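LP04448p (PDB 4QMH) probably helps drive microtubule polymerization, as a member of the XMAP215 family, through an array of tubulin-binding TOG domains. Local coordinates at residues 53-58 with 93-98; 64-69 with 75-80; 84-89 with 126-131. All blocks are in the same frame, centred on the assembly; numbering follows the deposited sequence.

The three contacts lie toward the N-terminal side of an all-helical TOG domain and meet around helix 71-88. Interactions 1 and 3 are neighbours, with centres about 11 Å apart, and Met-88 joins them: its SD lies 3.5 Å from His-95 CD2, and its CE lies 3.6 Å from Ile-55 CG2. Interaction 2 sits farther back along the same helix, about 18 Å from interaction 3 and 15 Å from interaction 1 between centres, with nearest atoms about 5 Å from the latter. Only interaction 3 carries a ligand, a sulfate probably from the crystallisation liquor; the contacts themselves join helices and the loops between them.

Interaction 1: residues 53-58 with 93-98; sequences PSIGDL and RNHVRN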
# COMPACT_ATOMS: atom_id res chain seq x y z
N PRO A 53 -14.66 -13.76 -1.89
CA PRO A 53 -13.51 -13.31 -1.09
C PRO A 53 -12.87 -14.40 -0.24
O PRO A 53 -11.80 -14.20 0.32
CB PRO A 53 -14.13 -12.25 -0.16
CG PRO A 53 -15.44 -11.89 -0.78
CD PRO A 53 -15.92 -13.12 -1.47
N SER A 54 -13.54 -15.55 -0.13
CA SER A 54 -13.04 -16.65 0.68
C SER A 54 -11.95 -17.42 -0.06
O SER A 54 -12.22 -18.13 -1.04
CB SER A 54 -14.20 -17.59 1.04
OG SER A 54 -14.97 -17.92 -0.11
N ILE A 55 -10.71 -17.30 0.41
CA ILE A 55 -9.59 -17.95 -0.27
C ILE A 55 -8.75 -18.79 0.69
O ILE A 55 -7.55 -18.97 0.49
CB ILE A 55 -8.72 -16.93 -1.05
CG1 ILE A 55 -8.28 -15.78 -0.13
CG2 ILE A 55 -9.50 -16.41 -2.26
CD1 ILE A 55 -7.36 -14.76 -0.81
N GLY A 56 -9.39 -19.33 1.72
CA GLY A 56 -8.69 -20.19 2.66
C GLY A 56 -7.56 -19.41 3.32
O GLY A 56 -7.77 -18.29 3.79
N ASP A 57 -6.37 -20.00 3.34
CA ASP A 57 -5.20 -19.34 3.92
C ASP A 57 -4.29 -18.71 2.86
O ASP A 57 -3.10 -18.50 3.10
CB ASP A 57 -4.40 -20.34 4.77
CG ASP A 57 -5.20 -20.91 5.93
OD1 ASP A 57 -6.01 -20.17 6.51
OD2 ASP A 57 -5.02 -22.10 6.26
N LEU A 58 -4.85 -18.42 1.69
CA LEU A 58 -4.04 -17.93 0.59
C LEU A 58 -3.41 -16.55 0.84
O LEU A 58 -2.28 -16.31 0.41
CB LEU A 58 -4.85 -17.87 -0.70
CG LEU A 58 -4.11 -17.36 -1.94
CD1 LEU A 58 -2.92 -18.29 -2.26
CD2 LEU A 58 -5.06 -17.26 -3.11
N ARG A 93 -11.00 -6.02 -0.53
CA ARG A 93 -10.71 -5.25 0.69
C ARG A 93 -10.45 -6.19 1.87
O ARG A 93 -9.79 -5.81 2.86
CB ARG A 93 -11.86 -4.29 1.03
CG ARG A 93 -13.13 -4.98 1.47
CD ARG A 93 -14.14 -4.00 2.07
NE ARG A 93 -15.35 -4.66 2.55
CZ ARG A 93 -16.22 -4.13 3.41
NH1 ARG A 93 -16.02 -2.91 3.90
NH2 ARG A 93 -17.29 -4.81 3.79
N ASN A 94 -10.98 -7.41 1.78
CA ASN A 94 -10.84 -8.39 2.86
C ASN A 94 -9.40 -8.79 3.12
O ASN A 94 -9.08 -9.30 4.20
CB ASN A 94 -11.65 -9.66 2.57
CG ASN A 94 -13.15 -9.43 2.61
OD1 ASN A 94 -13.63 -8.31 2.45
ND2 ASN A 94 -13.90 -10.51 2.80
N HIS A 95 -8.53 -8.55 2.15
CA HIS A 95 -7.16 -9.05 2.21
C HIS A 95 -6.11 -7.97 2.23
O HIS A 95 -4.92 -8.26 2.19
CB HIS A 95 -6.94 -10.01 1.05
CG HIS A 95 -7.94 -11.10 1.02
ND1 HIS A 95 -7.98 -12.09 1.98
CD2 HIS A 95 -9.01 -11.32 0.21
CE1 HIS A 95 -9.00 -12.89 1.74
NE2 HIS A 95 -9.64 -12.45 0.67
N VAL A 96 -6.56 -6.73 2.34
CA VAL A 96 -5.64 -5.59 2.35
C VAL A 96 -4.64 -5.66 3.51
O VAL A 96 -3.44 -5.42 3.33
CB VAL A 96 -6.43 -4.25 2.36
CG1 VAL A 96 -5.55 -3.10 2.83
CG2 VAL A 96 -7.00 -3.98 0.98
N ARG A 97 -5.11 -6.02 4.69
CA ARG A 97 -4.21 -6.14 5.84
C ARG A 97 -3.05 -7.12 5.61
O ARG A 97 -1.93 -6.90 6.07
CB ARG A 97 -5.01 -6.50 7.09
CG ARG A 97 -4.21 -6.57 8.35
CD ARG A 97 -5.12 -6.84 9.53
NE ARG A 97 -4.35 -7.05 10.74
CZ ARG A 97 -3.93 -6.06 11.52
NH1 ARG A 97 -4.24 -4.80 11.21
NH2 ARG A 97 -3.22 -6.34 12.60
N ASN A 98 -3.31 -8.21 4.88
CA ASN A 98 -2.25 -9.15 4.55
C ASN A 98 -1.32 -8.66 3.44
O ASN A 98 -0.10 -8.82 3.54
CB ASN A 98 -2.83 -10.52 4.17
CG ASN A 98 -3.17 -11.37 5.39
OD1 ASN A 98 -2.28 -11.77 6.16
ND2 ASN A 98 -4.45 -11.67 5.56
O HOH W 1 -12.54 -13.07 3.03
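His-95 and Pro-53 join two connecting regions of the helical TOG solenoid: the loop leading into helix 58-66 and the 3-10 turn that opens helix 96-106. The tight part centres on the imidazole. Its NE2 donates to the carbonyl O of Pro-53 over 2.8 Å with an N-H...O angle of 149°; Pro-53 O lies in the ring plane of His-95, and NE2 in turn lies in the carbonyl plane. Histidine suits the place because one flat side chain offers both an N-H at its edge and a face for apolar packing. Ile-55 uses that face: CG1 sits between its own backbone N and carbonyl carbon (chi1 53°), which sends CD1 over the ring in a CH-pi contact 3.7 Å from the centroid. Met-88 of helix 71-88 packs against both residues.

The solvent side is looser. There the exposed Asn-94 brings its amide nitrogen against the proline ring carbons, with ND2 3.4 Å from Pro-53 CB. ND2 donates to a water molecule at 2.9 Å, and that water reaches back with a weak bond to the same Pro-53 O that His-95 NE2 holds.

Interaction 2: residues 64-69 with 75-80; sequences HRLVDS and QTTLAI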
# COMPACT_ATOMS: atom_id res chain seq x y z
N HIS A 64 3.88 -13.63 2.14
CA HIS A 64 5.26 -14.10 2.20
C HIS A 64 5.93 -14.06 0.82
O HIS A 64 7.12 -13.73 0.69
CB HIS A 64 5.32 -15.52 2.76
CG HIS A 64 5.18 -15.59 4.25
ND1 HIS A 64 4.01 -15.97 4.86
CD2 HIS A 64 6.07 -15.36 5.24
CE1 HIS A 64 4.17 -15.96 6.17
NE2 HIS A 64 5.42 -15.59 6.43
N ARG A 65 5.18 -14.40 -0.23
CA ARG A 65 5.77 -14.40 -1.57
C ARG A 65 6.03 -12.99 -2.11
O ARG A 65 6.94 -12.79 -2.92
CB ARG A 65 4.92 -15.24 -2.54
CG ARG A 65 4.68 -16.68 -2.03
CD ARG A 65 5.85 -17.65 -2.24
NE ARG A 65 7.05 -17.32 -1.46
CZ ARG A 65 7.26 -17.66 -0.19
NH1 ARG A 65 6.35 -18.34 0.49
NH2 ARG A 65 8.41 -17.33 0.40
N LEU A 66 5.24 -12.02 -1.66
CA LEU A 66 5.46 -10.63 -2.06
C LEU A 66 6.83 -10.14 -1.59
O LEU A 66 7.42 -9.26 -2.21
CB LEU A 66 4.36 -9.73 -1.48
CG LEU A 66 2.99 -9.78 -2.17
CD1 LEU A 66 1.94 -9.00 -1.38
CD2 LEU A 66 3.12 -9.22 -3.57
N VAL A 67 7.29 -10.71 -0.48
CA VAL A 67 8.61 -10.38 0.08
C VAL A 67 9.58 -11.57 -0.03
O VAL A 67 10.43 -11.79 0.83
CB VAL A 67 8.51 -9.92 1.56
CG1 VAL A 67 7.63 -8.69 1.66
CG2 VAL A 67 7.99 -11.04 2.46
N ASP A 68 9.42 -12.34 -1.10
CA ASP A 68 10.29 -13.48 -1.35
C ASP A 68 11.73 -13.02 -1.53
O ASP A 68 11.98 -11.93 -2.03
CB ASP A 68 9.82 -14.21 -2.61
CG ASP A 68 10.29 -15.65 -2.67
OD1 ASP A 68 11.42 -15.89 -3.13
OD2 ASP A 68 9.52 -16.54 -2.27
N SER A 69 12.68 -13.88 -1.17
CA SER A 69 14.08 -13.55 -1.36
C SER A 69 14.50 -13.68 -2.83
O SER A 69 15.54 -13.16 -3.25
CB SER A 69 14.95 -14.42 -0.46
OG SER A 69 14.71 -15.80 -0.70
N GLN A 75 8.09 -10.70 -8.05
CA GLN A 75 7.46 -10.03 -9.18
C GLN A 75 6.24 -10.79 -9.68
O GLN A 75 5.19 -10.20 -9.95
CB GLN A 75 8.47 -9.82 -10.30
CG GLN A 75 9.58 -8.86 -9.88
CD GLN A 75 10.83 -9.02 -10.70
OE1 GLN A 75 10.82 -9.67 -11.75
NE2 GLN A 75 11.93 -8.43 -10.22
N THR A 76 6.37 -12.11 -9.79
CA THR A 76 5.26 -12.95 -10.22
C THR A 76 4.09 -12.79 -9.26
O THR A 76 2.92 -12.73 -9.68
CB THR A 76 5.68 -14.43 -10.32
OG1 THR A 76 6.69 -14.56 -11.33
CG2 THR A 76 4.48 -15.31 -10.69
N THR A 77 4.40 -12.72 -7.97
CA THR A 77 3.37 -12.59 -6.95
C THR A 77 2.61 -11.27 -7.08
O THR A 77 1.39 -11.23 -6.88
CB THR A 77 3.96 -12.79 -5.52
OG1 THR A 77 4.62 -14.07 -5.45
CG2 THR A 77 2.89 -12.72 -4.47
N LEU A 78 3.30 -10.18 -7.42
CA LEU A 78 2.59 -8.92 -7.66
C LEU A 78 1.58 -9.08 -8.79
O LEU A 78 0.43 -8.64 -8.66
CB LEU A 78 3.57 -7.78 -7.98
CG LEU A 78 4.41 -7.29 -6.80
CD1 LEU A 78 5.61 -6.50 -7.32
CD2 LEU A 78 3.57 -6.44 -5.82
N ALA A 79 1.99 -9.73 -9.88
CA ALA A 79 1.10 -9.99 -11.00
C ALA A 79 -0.10 -10.81 -10.55
O ALA A 79 -1.23 -10.53 -10.94
CB ALA A 79 1.85 -10.72 -12.12
N ILE A 80 0.14 -11.84 -9.74
CA ILE A 80 -0.97 -12.65 -9.24
C ILE A 80 -1.93 -11.87 -8.36
O ILE A 80 -3.14 -12.05 -8.43
CB ILE A 80 -0.46 -13.89 -8.49
CG1 ILE A 80 0.11 -14.90 -9.49
CG2 ILE A 80 -1.58 -14.53 -7.69
CD1 ILE A 80 0.91 -16.00 -8.84
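Asp-68 OD2 accepts from three nitrogens of two arginines: NE and NH2 of Arg-65, whose own CB touches Thr-77 across the contact, and NE of Arg-34 in helix 31-48. Arg-65 comes side-on. NE bonds at 2.7 Å to the anti lone pair of OD2, and NH2 reaches the same oxygen at 3.0 Å from above the carboxylate plane. The chain gets there by folding at chi2 (-79°) and chi3 (66°), which turns the guanidinium away from the partner helix while leaving the aliphatic root against it. Asp-68 OD1 accepts from Asn-70 N, so both oxygens of this buried carboxylate have donors, which probably favours its charged form.

At that root, Arg-65 CB packs 3.2 Å from Thr-77 OG1, a hydroxyl already bonded to Ile-73 O in its own helix. Threonine suits the spot because its methyl faces the apolar side: CG2 meets Leu-66 CD2 at 3.6 Å. The same leucine methyl lies 3.6 Å from Leu-78 CD2, the two side chains meeting at about a right angle, and Phe-103 of helix 96-106 covers both leucines. Were Arg-65 cut back to an alanine, CB would stay, but the buried carboxylate would probably be left with Arg-34 as its one arginine partner. Two successive helices turning back on each other through a short link, with an apolar seam between them, are characteristic of the helical hairpins of HEAT-repeat TOG domains.

Interaction 3: residues 84-89 with 126-131; sequences LATAMG and GEKGGY. With SO4 (sulfate ion), chain B.
Gly-89 and Lys-128 bring the C-terminal ends of helices 71-88 and 112-129 side by side, their CA atoms 5.3 Å apart, and the two chains leave their helices through glycines with positive phi, Gly-89 and Gly-130, a conformation that costs glycine little. Lys-128 carries the contact. Its long aliphatic chain lies across the end of helix 71-88, its CB 3.8 Å from Gly-89 O and its CD packed 3.3 Å from the carbonyl O of Ala-85, an oxygen that accepts the backbone N-H of Gly-89. The small Ala-85 leaves room for this: its methyl meets CD at 3.9 Å. Farther out, CE passes 3.6 Å from Thr-86 CA, and a bend at chi4 (61°) then turns NZ back to Ser-124 OG in its own helix. Lysine suits the place because its methylenes pack on the helix end while NZ finds that hydroxyl.

On the far side of the turn, Tyr-131 N gives a nearly straight bond to sulfate O2 (2.8 Å, 171°), and Ser-170 OG also binds the ion. The tyrosine ring folds back over the end of helix 112-129, with Gly-126 CA 3.6 Å above the plane and over its centre; glycine suits this place, since a CB would sit too close to Tyr-131 CE2.

Within the fold, which has no strands, helix 71-88 lies between two others: Ala-85 packs on Ser-124 and Phe-125 of helix 112-129, while Leu-84 and Ala-87 rest on Ile-45 of helix 31-48.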
# COMPACT_ATOMS: atom_id res chain seq x y z
N LEU A 84 -5.80 -11.32 -8.78
CA LEU A 84 -6.72 -11.65 -7.71
C LEU A 84 -7.69 -10.49 -7.48
O LEU A 84 -8.90 -10.69 -7.27
CB LEU A 84 -5.95 -11.99 -6.43
CG LEU A 84 -6.72 -12.64 -5.28
CD1 LEU A 84 -7.04 -14.11 -5.57
CD2 LEU A 84 -5.91 -12.53 -4.00
N ALA A 85 -7.17 -9.26 -7.51
CA ALA A 85 -8.02 -8.10 -7.29
C ALA A 85 -9.12 -8.04 -8.34
O ALA A 85 -10.29 -7.83 -8.02
CB ALA A 85 -7.19 -6.82 -7.34
N THR A 86 -8.73 -8.22 -9.59
CA THR A 86 -9.68 -8.17 -10.69
C THR A 86 -10.75 -9.24 -10.52
O THR A 86 -11.94 -8.98 -10.72
CB THR A 86 -8.96 -8.33 -12.04
OG1 THR A 86 -8.07 -7.21 -12.23
CG2 THR A 86 -9.97 -8.40 -13.19
N ALA A 87 -10.33 -10.44 -10.15
CA ALA A 87 -11.27 -11.56 -9.97
C ALA A 87 -12.22 -11.36 -8.79
O ALA A 87 -13.36 -11.83 -8.81
CB ALA A 87 -10.48 -12.88 -9.80
N MET A 88 -11.76 -10.65 -7.77
CA MET A 88 -12.50 -10.56 -6.51
C MET A 88 -13.37 -9.31 -6.42
O MET A 88 -14.33 -9.28 -5.64
CB MET A 88 -11.50 -10.59 -5.35
CG MET A 88 -12.02 -11.25 -4.10
SD MET A 88 -10.70 -11.38 -2.88
CE MET A 88 -9.95 -12.96 -3.28
N GLY A 89 -13.05 -8.29 -7.20
CA GLY A 89 -13.81 -7.05 -7.15
C GLY A 89 -13.79 -6.48 -5.74
O GLY A 89 -12.74 -6.46 -5.10
N GLY A 126 -7.25 -0.35 -4.36
CA GLY A 126 -7.91 0.87 -3.91
C GLY A 126 -9.20 1.13 -4.66
O GLY A 126 -10.25 1.40 -4.06
N GLU A 127 -9.13 1.05 -5.98
CA GLU A 127 -10.30 1.27 -6.82
C GLU A 127 -11.40 0.23 -6.60
O GLU A 127 -12.58 0.57 -6.56
CB GLU A 127 -9.89 1.26 -8.29
CG GLU A 127 -8.91 2.36 -8.68
CD GLU A 127 -9.45 3.76 -8.41
OE1 GLU A 127 -10.66 3.90 -8.16
OE2 GLU A 127 -8.64 4.72 -8.45
N LYS A 128 -11.01 -1.03 -6.45
CA LYS A 128 -11.97 -2.11 -6.38
C LYS A 128 -12.58 -2.29 -5.00
O LYS A 128 -13.79 -2.50 -4.86
CB LYS A 128 -11.32 -3.41 -6.85
CG LYS A 128 -10.94 -3.37 -8.31
CD LYS A 128 -10.13 -4.57 -8.71
CE LYS A 128 -9.85 -4.56 -10.20
NZ LYS A 128 -9.06 -3.36 -10.61
N GLY A 129 -11.75 -2.20 -3.97
CA GLY A 129 -12.20 -2.47 -2.62
C GLY A 129 -12.36 -1.22 -1.77
O GLY A 129 -12.91 -1.30 -0.67
N GLY A 130 -11.88 -0.10 -2.28
CA GLY A 130 -11.88 1.16 -1.54
C GLY A 130 -10.52 1.46 -0.94
O GLY A 130 -9.77 0.56 -0.57
N TYR A 131 -10.19 2.74 -0.85
CA TYR A 131 -8.90 3.13 -0.32
C TYR A 131 -8.91 3.15 1.21
O TYR A 131 -7.87 3.26 1.85
CB TYR A 131 -8.52 4.51 -0.87
CG TYR A 131 -8.00 4.48 -2.29
CD1 TYR A 131 -8.88 4.51 -3.37
CD2 TYR A 131 -6.65 4.41 -2.55
CE1 TYR A 131 -8.39 4.49 -4.68
CE2 TYR A 131 -6.16 4.39 -3.83
CZ TYR A 131 -7.03 4.43 -4.89
OH TYR A 131 -6.53 4.39 -6.18
S SO4 B . -13.02 4.72 -0.98
O1 SO4 B . -14.15 3.95 -1.51
O2 SO4 B . -11.91 4.68 -1.93
O3 SO4 B . -13.42 6.12 -0.79
O4 SO4 B . -12.61 4.14 0.31